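Local coordinates for protein putative oxidoreductase (Pseudomonas putida, PDB 3L6D) that probably acts as an NADP-binding oxidoreductase, pairing a Rossmann-type nucleotide-binding domain with a helical C-terminal domain of the reductive aminase-like family, at residues 251-256 with 264-269; 270-275 with 291-296. All coordinates share one frame; numbering follows the deposited sequence.

Contact 1: 251-256 with 264-269; sequences HIAQSL and PVFDAV
On the helix that presents Ile252, Ala253 and Leu256 to Phe266, the carbonyl O of His251 is gripped twice, by the backbone N of Ser255 at 3.1 Å and by Ser255 OG at the same distance. The two donors reach this oxygen from opposite faces of its plane, the hydroxyl approaching at a C=O...OG angle of 146°, tilted out of the carbonyl plane. Between the helices the contact is apolar and centred on one ring. Phe266 CG stands anti to the backbone N (chi1 -160°), which sends the ring toward segment 251-256. Ile252 CG2 lies 3.7 Å from Phe266 CE2 and also touches CZ, the two side chains crossing at about a right angle. Ala253 CB approaches the CE2 corner of Phe266 at 4.1 Å, while Leu256 CD1 sits near CD2 of the same ring at 4.2 Å. Helices 242-259 and 264-281 form an antiparallel hairpin in the C-terminal domain; the axes of the two segments run 152° apart in direction and approach to 10.4 Å. Were the ring cut back to the methyl of an alanine here, a gap would probably open between the helices where Ile252 CG2 and Leu256 CD1 now rest. Asp267 OD1 adds a hydrogen bond to His257 NE2. The Glu192 carboxylate accepts hydrogen bonds from the backbone N of Val265 (at OE1) and Phe266 (at OE2), and Ile252 packs on His180 of the second subunit.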
ATOM      1  N   HIS B 251     -12.961  -0.769 -16.652  1.00 30.73           N
ATOM      2  CA  HIS B 251     -12.305  -0.026 -17.731  1.00 31.94           C
ATOM      3  C   HIS B 251     -10.795  -0.285 -17.698  1.00 30.36           C
ATOM      4  O   HIS B 251     -10.168  -0.521 -18.749  1.00 29.39           O
ATOM      5  CB  HIS B 251     -12.554   1.492 -17.605  1.00 34.94           C
ATOM      6  CG  HIS B 251     -13.895   1.963 -18.114  1.00 40.57           C
ATOM      7  ND1 HIS B 251     -14.286   1.855 -19.433  1.00 38.20           N
ATOM      8  CD2 HIS B 251     -14.914   2.597 -17.479  1.00 37.72           C
ATOM      9  CE1 HIS B 251     -15.493   2.376 -19.585  1.00 39.65           C
ATOM     10  NE2 HIS B 251     -15.891   2.845 -18.416  1.00 39.93           N
ATOM     11  N   ILE B 252     -10.213  -0.222 -16.492  1.00 28.46           N
ATOM     12  CA  ILE B 252      -8.785  -0.505 -16.308  1.00 28.22           C
ATOM     13  C   ILE B 252      -8.492  -1.944 -16.757  1.00 28.84           C
ATOM     14  O   ILE B 252      -7.557  -2.172 -17.519  1.00 28.83           O
ATOM     15  CB  ILE B 252      -8.342  -0.260 -14.824  1.00 27.32           C
ATOM     16  CG1 ILE B 252      -8.380   1.231 -14.514  1.00 24.07           C
ATOM     17  CG2 ILE B 252      -6.924  -0.818 -14.552  1.00 24.11           C
ATOM     18  CD1 ILE B 252      -8.472   1.541 -12.988  1.00 28.47           C
ATOM     19  N   ALA B 253      -9.335  -2.892 -16.328  1.00 29.05           N
ATOM     20  CA  ALA B 253      -9.145  -4.322 -16.644  1.00 30.14           C
ATOM     21  C   ALA B 253      -9.235  -4.587 -18.140  1.00 31.73           C
ATOM     22  O   ALA B 253      -8.581  -5.491 -18.659  1.00 31.77           O
ATOM     23  CB  ALA B 253     -10.127  -5.190 -15.889  1.00 30.26           C
ATOM     24  N   GLN B 254     -10.001  -3.756 -18.834  1.00 33.50           N
ATOM     25  CA  GLN B 254     -10.184  -3.916 -20.263  1.00 35.60           C
ATOM     26  C   GLN B 254      -8.962  -3.412 -21.072  1.00 35.84           C
ATOM     27  O   GLN B 254      -8.517  -4.093 -22.023  1.00 35.24           O
ATOM     28  CB  GLN B 254     -11.489  -3.251 -20.678  1.00 36.82           C
ATOM     29  CG  GLN B 254     -12.060  -3.757 -21.950  1.00 58.37           C
ATOM     30  CD  GLN B 254     -12.096  -2.673 -22.984  1.00 38.55           C
ATOM     31  OE1 GLN B 254     -11.332  -2.699 -23.953  1.00 58.80           O
ATOM     32  NE2 GLN B 254     -12.989  -1.692 -22.787  1.00 58.73           N
ATOM     33  N   SER B 255      -8.404  -2.258 -20.678  1.00 35.09           N
ATOM     34  CA  SER B 255      -7.168  -1.748 -21.294  1.00 34.22           C
ATOM     35  C   SER B 255      -6.011  -2.705 -21.049  1.00 34.06           C
ATOM     36  O   SER B 255      -5.135  -2.873 -21.899  1.00 33.74           O
ATOM     37  CB  SER B 255      -6.800  -0.390 -20.723  1.00 33.50           C
ATOM     38  OG  SER B 255      -7.938   0.428 -20.668  1.00 43.03           O
ATOM     39  N   LEU B 256      -5.997  -3.303 -19.868  1.00 33.99           N
ATOM     40  CA  LEU B 256      -4.972  -4.283 -19.535  1.00 34.25           C
ATOM     41  C   LEU B 256      -5.146  -5.536 -20.407  1.00 35.38           C
ATOM     42  O   LEU B 256      -4.178  -6.051 -20.974  1.00 35.20           O
ATOM     43  CB  LEU B 256      -5.010  -4.636 -18.045  1.00 32.63           C
ATOM     44  CG  LEU B 256      -4.617  -3.572 -16.999  1.00 30.76           C
ATOM     45  CD1 LEU B 256      -4.767  -4.136 -15.609  1.00 31.92           C
ATOM     46  CD2 LEU B 256      -3.225  -3.000 -17.220  1.00 31.87           C
ATOM     47  N   PRO B 264      -3.764 -11.419 -12.851  1.00 25.81           N
ATOM     48  CA  PRO B 264      -4.714 -12.166 -12.035  1.00 24.87           C
ATOM     49  C   PRO B 264      -5.116 -11.455 -10.749  1.00 24.20           C
ATOM     50  O   PRO B 264      -6.246 -11.640 -10.302  1.00 24.46           O
ATOM     51  CB  PRO B 264      -3.945 -13.444 -11.690  1.00 25.23           C
ATOM     52  CG  PRO B 264      -2.498 -13.040 -11.800  1.00 35.82           C
ATOM     53  CD  PRO B 264      -2.485 -12.145 -12.990  1.00 26.10           C
ATOM     54  N   VAL B 265      -4.199 -10.685 -10.148  1.00 22.55           N
ATOM     55  CA  VAL B 265      -4.508  -9.997  -8.878  1.00 21.92           C
ATOM     56  C   VAL B 265      -5.551  -8.939  -9.157  1.00 21.80           C
ATOM     57  O   VAL B 265      -6.601  -8.897  -8.502  1.00 20.62           O
ATOM     58  CB  VAL B 265      -3.261  -9.401  -8.175  1.00 21.42           C
ATOM     59  CG1 VAL B 265      -3.659  -8.788  -6.824  1.00 27.10           C
ATOM     60  CG2 VAL B 265      -2.197 -10.465  -7.959  1.00 26.50           C
ATOM     61  N   PHE B 266      -5.300  -8.106 -10.173  1.00 21.96           N
ATOM     62  CA  PHE B 266      -6.332  -7.112 -10.543  1.00 22.28           C
ATOM     63  C   PHE B 266      -7.672  -7.700 -10.968  1.00 22.49           C
ATOM     64  O   PHE B 266      -8.728  -7.155 -10.635  1.00 20.10           O
ATOM     65  CB  PHE B 266      -5.847  -6.077 -11.579  1.00 22.44           C
ATOM     66  CG  PHE B 266      -6.691  -4.850 -11.587  1.00 20.38           C
ATOM     67  CD1 PHE B 266      -6.623  -3.932 -10.516  1.00 22.81           C
ATOM     68  CD2 PHE B 266      -7.632  -4.639 -12.579  1.00 22.59           C
ATOM     69  CE1 PHE B 266      -7.436  -2.806 -10.493  1.00 19.63           C
ATOM     70  CE2 PHE B 266      -8.443  -3.514 -12.551  1.00 20.43           C
ATOM     71  CZ  PHE B 266      -8.339  -2.592 -11.512  1.00 22.98           C
ATOM     72  N   ASP B 267      -7.633  -8.829 -11.666  1.00 24.08           N
ATOM     73  CA  ASP B 267      -8.873  -9.524 -12.030  1.00 25.80           C
ATOM     74  C   ASP B 267      -9.647  -9.888 -10.763  1.00 25.70           C
ATOM     75  O   ASP B 267     -10.875  -9.804 -10.731  1.00 25.69           O
ATOM     76  CB  ASP B 267      -8.554 -10.810 -12.793  1.00 27.52           C
ATOM     77  CG  ASP B 267      -8.055 -10.549 -14.218  1.00 34.52           C
ATOM     78  OD1 ASP B 267      -8.175  -9.407 -14.699  1.00 29.55           O
ATOM     79  OD2 ASP B 267      -7.553 -11.500 -14.858  1.00 29.44           O
ATOM     80  N   ALA B 268      -8.912 -10.311  -9.731  1.00 24.78           N
ATOM     81  CA  ALA B 268      -9.541 -10.781  -8.508  1.00 23.61           C
ATOM     82  C   ALA B 268     -10.167  -9.578  -7.797  1.00 22.99           C
ATOM     83  O   ALA B 268     -11.280  -9.656  -7.266  1.00 22.88           O
ATOM     84  CB  ALA B 268      -8.519 -11.477  -7.623  1.00 22.78           C
ATOM     85  N   VAL B 269      -9.440  -8.464  -7.801  1.00 22.06           N
ATOM     86  CA  VAL B 269      -9.926  -7.217  -7.222  1.00 22.20           C
ATOM     87  C   VAL B 269     -11.209  -6.772  -7.911  1.00 22.68           C
ATOM     88  O   VAL B 269     -12.153  -6.332  -7.250  1.00 22.94           O
ATOM     89  CB  VAL B 269      -8.846  -6.128  -7.378  1.00 21.78           C
ATOM     90  CG1 VAL B 269      -9.448  -4.702  -7.151  1.00 19.93           C
ATOM     91  CG2 VAL B 269      -7.673  -6.458  -6.460  1.00 19.80           C
TER

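Contact 2: 270-275 with 291-296; sequences CQVVQR and KSFARE
Val272 and Phe293 make the apolar half of this contact. The CG1 methyl of Val272, anti to its own backbone N (chi1 171°), meets CZ of Phe293 at 3.5 Å, and CG2 of Val272 reaches the same ring atom at 4.1 Å. Valine and ring cross at about a right angle, and the methyl comes obliquely to the far end of the ring. The polar half is built round one water, which joins helix 264-281 to segment 291-296, in the loop after that helix. This water donates to Val272 O at 2.7 Å. It gives its other hydrogen to Ser292 OG at 2.9 Å. From Arg275 NE it accepts a bond of 3.0 Å, lying at the edge of the guanidinium and in its plane. A bend at chi3 (70°) in the otherwise extended Arg275 chain turns the guanidinium toward the tail, where NH2 comes within 2.7 Å of Ser292 O. Ser292 OG also bonds to Thr289 O, so the hydroxyl ties the water to the turn leading into segment 291-296. The second subunit packs on the helix here, with its Pro264 against Val272 and its Trp262 against Arg275. Because one water satisfies both the Val272 carbonyl and the Arg275 NE proton while donating to Ser292 OG, much of the polar tie between helix and tail depends on its being in place.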
ATOM      1  N   CYS B 270     -11.241  -6.867  -9.238  1.00 23.77           N
ATOM      2  CA  CYS B 270     -12.473  -6.566  -9.994  1.00 25.85           C
ATOM      3  C   CYS B 270     -13.626  -7.469  -9.594  1.00 25.55           C
ATOM      4  O   CYS B 270     -14.746  -6.991  -9.386  1.00 24.44           O
ATOM      5  CB  CYS B 270     -12.244  -6.695 -11.499  1.00 27.33           C
ATOM      6  SG  CYS B 270     -11.294  -5.357 -12.106  1.00 32.87           S
ATOM      7  N   GLN B 271     -13.329  -8.767  -9.471  1.00 26.04           N
ATOM      8  CA  GLN B 271     -14.308  -9.781  -9.014  1.00 26.57           C
ATOM      9  C   GLN B 271     -14.938  -9.382  -7.679  1.00 25.18           C
ATOM     10  O   GLN B 271     -16.150  -9.393  -7.538  1.00 24.53           O
ATOM     11  CB  GLN B 271     -13.659 -11.190  -8.933  1.00 28.20           C
ATOM     12  CG  GLN B 271     -14.589 -12.310  -8.468  1.00 50.21           C
ATOM     13  CD  GLN B 271     -13.914 -13.695  -8.368  1.00 31.47           C
ATOM     14  OE1 GLN B 271     -12.684 -13.832  -8.476  1.00 50.51           O
ATOM     15  NE2 GLN B 271     -14.735 -14.725  -8.158  1.00 50.31           N
ATOM     16  N   VAL B 272     -14.106  -9.023  -6.707  1.00 23.70           N
ATOM     17  CA  VAL B 272     -14.569  -8.605  -5.394  1.00 23.31           C
ATOM     18  C   VAL B 272     -15.523  -7.401  -5.444  1.00 22.81           C
ATOM     19  O   VAL B 272     -16.593  -7.411  -4.800  1.00 22.95           O
ATOM     20  CB  VAL B 272     -13.365  -8.299  -4.456  1.00 23.24           C
ATOM     21  CG1 VAL B 272     -13.833  -7.659  -3.149  1.00 27.98           C
ATOM     22  CG2 VAL B 272     -12.605  -9.591  -4.145  1.00 27.68           C
ATOM     23  N   VAL B 273     -15.144  -6.364  -6.182  1.00 22.01           N
ATOM     24  CA  VAL B 273     -15.948  -5.137  -6.188  1.00 22.63           C
ATOM     25  C   VAL B 273     -17.197  -5.330  -7.069  1.00 25.16           C
ATOM     26  O   VAL B 273     -18.284  -4.868  -6.731  1.00 25.12           O
ATOM     27  CB  VAL B 273     -15.132  -3.917  -6.651  1.00 22.37           C
ATOM     28  CG1 VAL B 273     -15.973  -2.712  -6.580  1.00 25.44           C
ATOM     29  CG2 VAL B 273     -13.886  -3.689  -5.726  1.00 24.39           C
ATOM     30  N   GLN B 274     -17.059  -6.014  -8.197  1.00 27.58           N
ATOM     31  CA  GLN B 274     -18.268  -6.310  -8.996  1.00 29.94           C
ATOM     32  C   GLN B 274     -19.249  -7.068  -8.095  1.00 31.52           C
ATOM     33  O   GLN B 274     -20.416  -6.691  -7.974  1.00 31.25           O
ATOM     34  CB  GLN B 274     -17.915  -7.087 -10.270  1.00 31.59           C
ATOM     35  CG  GLN B 274     -17.045  -6.316 -11.294  1.00 59.43           C
ATOM     36  CD  GLN B 274     -17.797  -5.224 -12.063  1.00 34.25           C
ATOM     37  OE1 GLN B 274     -19.030  -5.193 -12.079  1.00 60.23           O
ATOM     38  NE2 GLN B 274     -17.050  -4.330 -12.716  1.00 59.75           N
ATOM     39  N   ARG B 275     -18.762  -8.096  -7.396  1.00 32.81           N
ATOM     40  CA  ARG B 275     -19.628  -8.858  -6.500  1.00 34.04           C
ATOM     41  C   ARG B 275     -20.265  -8.035  -5.351  1.00 33.43           C
ATOM     42  O   ARG B 275     -21.463  -8.188  -5.077  1.00 33.94           O
ATOM     43  CB  ARG B 275     -18.912 -10.080  -5.939  1.00 36.05           C
ATOM     44  CG  ARG B 275     -19.883 -11.131  -5.426  1.00 47.42           C
ATOM     45  CD  ARG B 275     -19.164 -12.162  -4.623  1.00 38.45           C
ATOM     46  NE  ARG B 275     -18.713 -11.598  -3.366  1.00 47.24           N
ATOM     47  CZ  ARG B 275     -19.026 -12.082  -2.175  1.00 39.13           C
ATOM     48  NH1 ARG B 275     -19.782 -13.164  -2.082  1.00 46.42           N
ATOM     49  NH2 ARG B 275     -18.552 -11.488  -1.085  1.00 46.64           N
ATOM     50  N   LYS B 291     -17.577  -5.003   4.095  1.00 26.86           N
ATOM     51  CA  LYS B 291     -18.780  -5.709   4.559  1.00 29.04           C
ATOM     52  C   LYS B 291     -19.191  -6.892   3.674  1.00 29.69           C
ATOM     53  O   LYS B 291     -19.838  -7.821   4.167  1.00 30.75           O
ATOM     54  CB  LYS B 291     -19.968  -4.744   4.701  1.00 29.80           C
ATOM     55  CG  LYS B 291     -19.887  -3.788   5.900  1.00 43.19           C
ATOM     56  CD  LYS B 291     -20.588  -2.435   5.635  1.00 32.67           C
ATOM     57  CE  LYS B 291     -22.085  -2.534   5.490  1.00 44.16           C
ATOM     58  NZ  LYS B 291     -22.695  -1.263   4.977  1.00 34.24           N
ATOM     59  N   SER B 292     -18.796  -6.877   2.401  1.00 29.41           N
ATOM     60  CA  SER B 292     -19.157  -7.935   1.451  1.00 30.37           C
ATOM     61  C   SER B 292     -18.502  -9.269   1.806  1.00 32.20           C
ATOM     62  O   SER B 292     -18.940 -10.341   1.354  1.00 32.81           O
ATOM     63  CB  SER B 292     -18.849  -7.521  -0.003  1.00 30.71           C
ATOM     64  OG  SER B 292     -17.469  -7.615  -0.350  1.00 27.72           O
ATOM     65  N   PHE B 293     -17.472  -9.212   2.651  1.00 32.77           N
ATOM     66  CA  PHE B 293     -16.847 -10.440   3.129  1.00 33.00           C
ATOM     67  C   PHE B 293     -17.549 -11.081   4.328  1.00 33.89           C
ATOM     68  O   PHE B 293     -17.219 -12.212   4.721  1.00 34.19           O
ATOM     69  CB  PHE B 293     -15.370 -10.193   3.425  1.00 32.17           C
ATOM     70  CG  PHE B 293     -14.577  -9.825   2.204  1.00 28.54           C
ATOM     71  CD1 PHE B 293     -14.319  -8.501   1.898  1.00 31.49           C
ATOM     72  CD2 PHE B 293     -14.088 -10.821   1.355  1.00 32.37           C
ATOM     73  CE1 PHE B 293     -13.591  -8.166   0.768  1.00 27.84           C
ATOM     74  CE2 PHE B 293     -13.362 -10.500   0.209  1.00 28.19           C
ATOM     75  CZ  PHE B 293     -13.104  -9.171  -0.082  1.00 31.83           C
ATOM     76  N   ALA B 294     -18.505 -10.362   4.914  1.00 34.79           N
ATOM     77  CA  ALA B 294     -19.108 -10.782   6.185  1.00 36.15           C
ATOM     78  C   ALA B 294     -19.911 -12.072   6.054  1.00 38.14           C
ATOM     79  O   ALA B 294     -20.478 -12.345   4.992  1.00 39.18           O
ATOM     80  CB  ALA B 294     -19.968  -9.675   6.757  1.00 36.11           C
ATOM     81  N   ARG B 295     -19.926 -12.876   7.122  1.00 38.84           N
ATOM     82  CA  ARG B 295     -20.800 -14.046   7.214  1.00 40.41           C
ATOM     83  C   ARG B 295     -22.260 -13.585   7.202  1.00 41.97           C
ATOM     84  O   ARG B 295     -23.052 -13.993   6.352  1.00 42.08           O
ATOM     85  CB  ARG B 295     -20.468 -14.837   8.488  1.00 40.20           C
ATOM     86  CG  ARG B 295     -21.480 -15.906   8.866  1.00 42.47           C
ATOM     87  CD  ARG B 295     -20.892 -16.909   9.844  1.00 40.10           C
ATOM     88  NE  ARG B 295     -21.723 -18.113   9.874  1.00 41.63           N
ATOM     89  CZ  ARG B 295     -21.316 -19.295  10.318  1.00 39.53           C
ATOM     90  NH1 ARG B 295     -22.145 -20.322  10.294  1.00 41.31           N
ATOM     91  NH2 ARG B 295     -20.086 -19.451  10.782  1.00 41.10           N
ATOM     92  N   GLU B 296     -22.582 -12.730   8.169  1.00 43.74           N
ATOM     93  CA  GLU B 296     -23.870 -12.047   8.324  1.00 46.05           C
ATOM     94  C   GLU B 296     -24.103 -11.085   7.153  1.00 46.46           C
ATOM     95  O   GLU B 296     -25.196 -11.019   6.591  1.00 46.71           O
ATOM     96  CB  GLU B 296     -23.815 -11.267   9.647  1.00 47.75           C
ATOM     97  CG  GLU B 296     -22.347 -11.201  10.205  1.00 61.22           C
ATOM     98  CD  GLU B 296     -21.958  -9.888  10.896  1.00 49.48           C
ATOM     99  OE1 GLU B 296     -22.241  -9.738  12.109  1.00 61.26           O
ATOM    100  OE2 GLU B 296     -21.337  -9.023  10.236  1.00 61.15           O
TER
HETATM  101  O   HOH W   1     -17.184  -9.096  -2.777  1.00 33.90           O

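In the fold
Helix 264-281 serves both contacts: its first turns pair with helix 242-259 in contact 1, and its middle receives the C-terminal tail in contact 2. The centres lie about 17 Å apart, and Ala253 CB and Cys270 SG, 4.0 Å from each other, bring the two into touch. Most of the touching residues in each are buried, with Ala253 and Arg275 the more exposed ones. Contact 1 joins two regular helices and is apolar between its segments; contact 2 joins a helix to an irregular tail and adds an ordered water to its apolar part. Both also lie against the second subunit, so this helical region of the C-terminal domain contributes to the dimer interface.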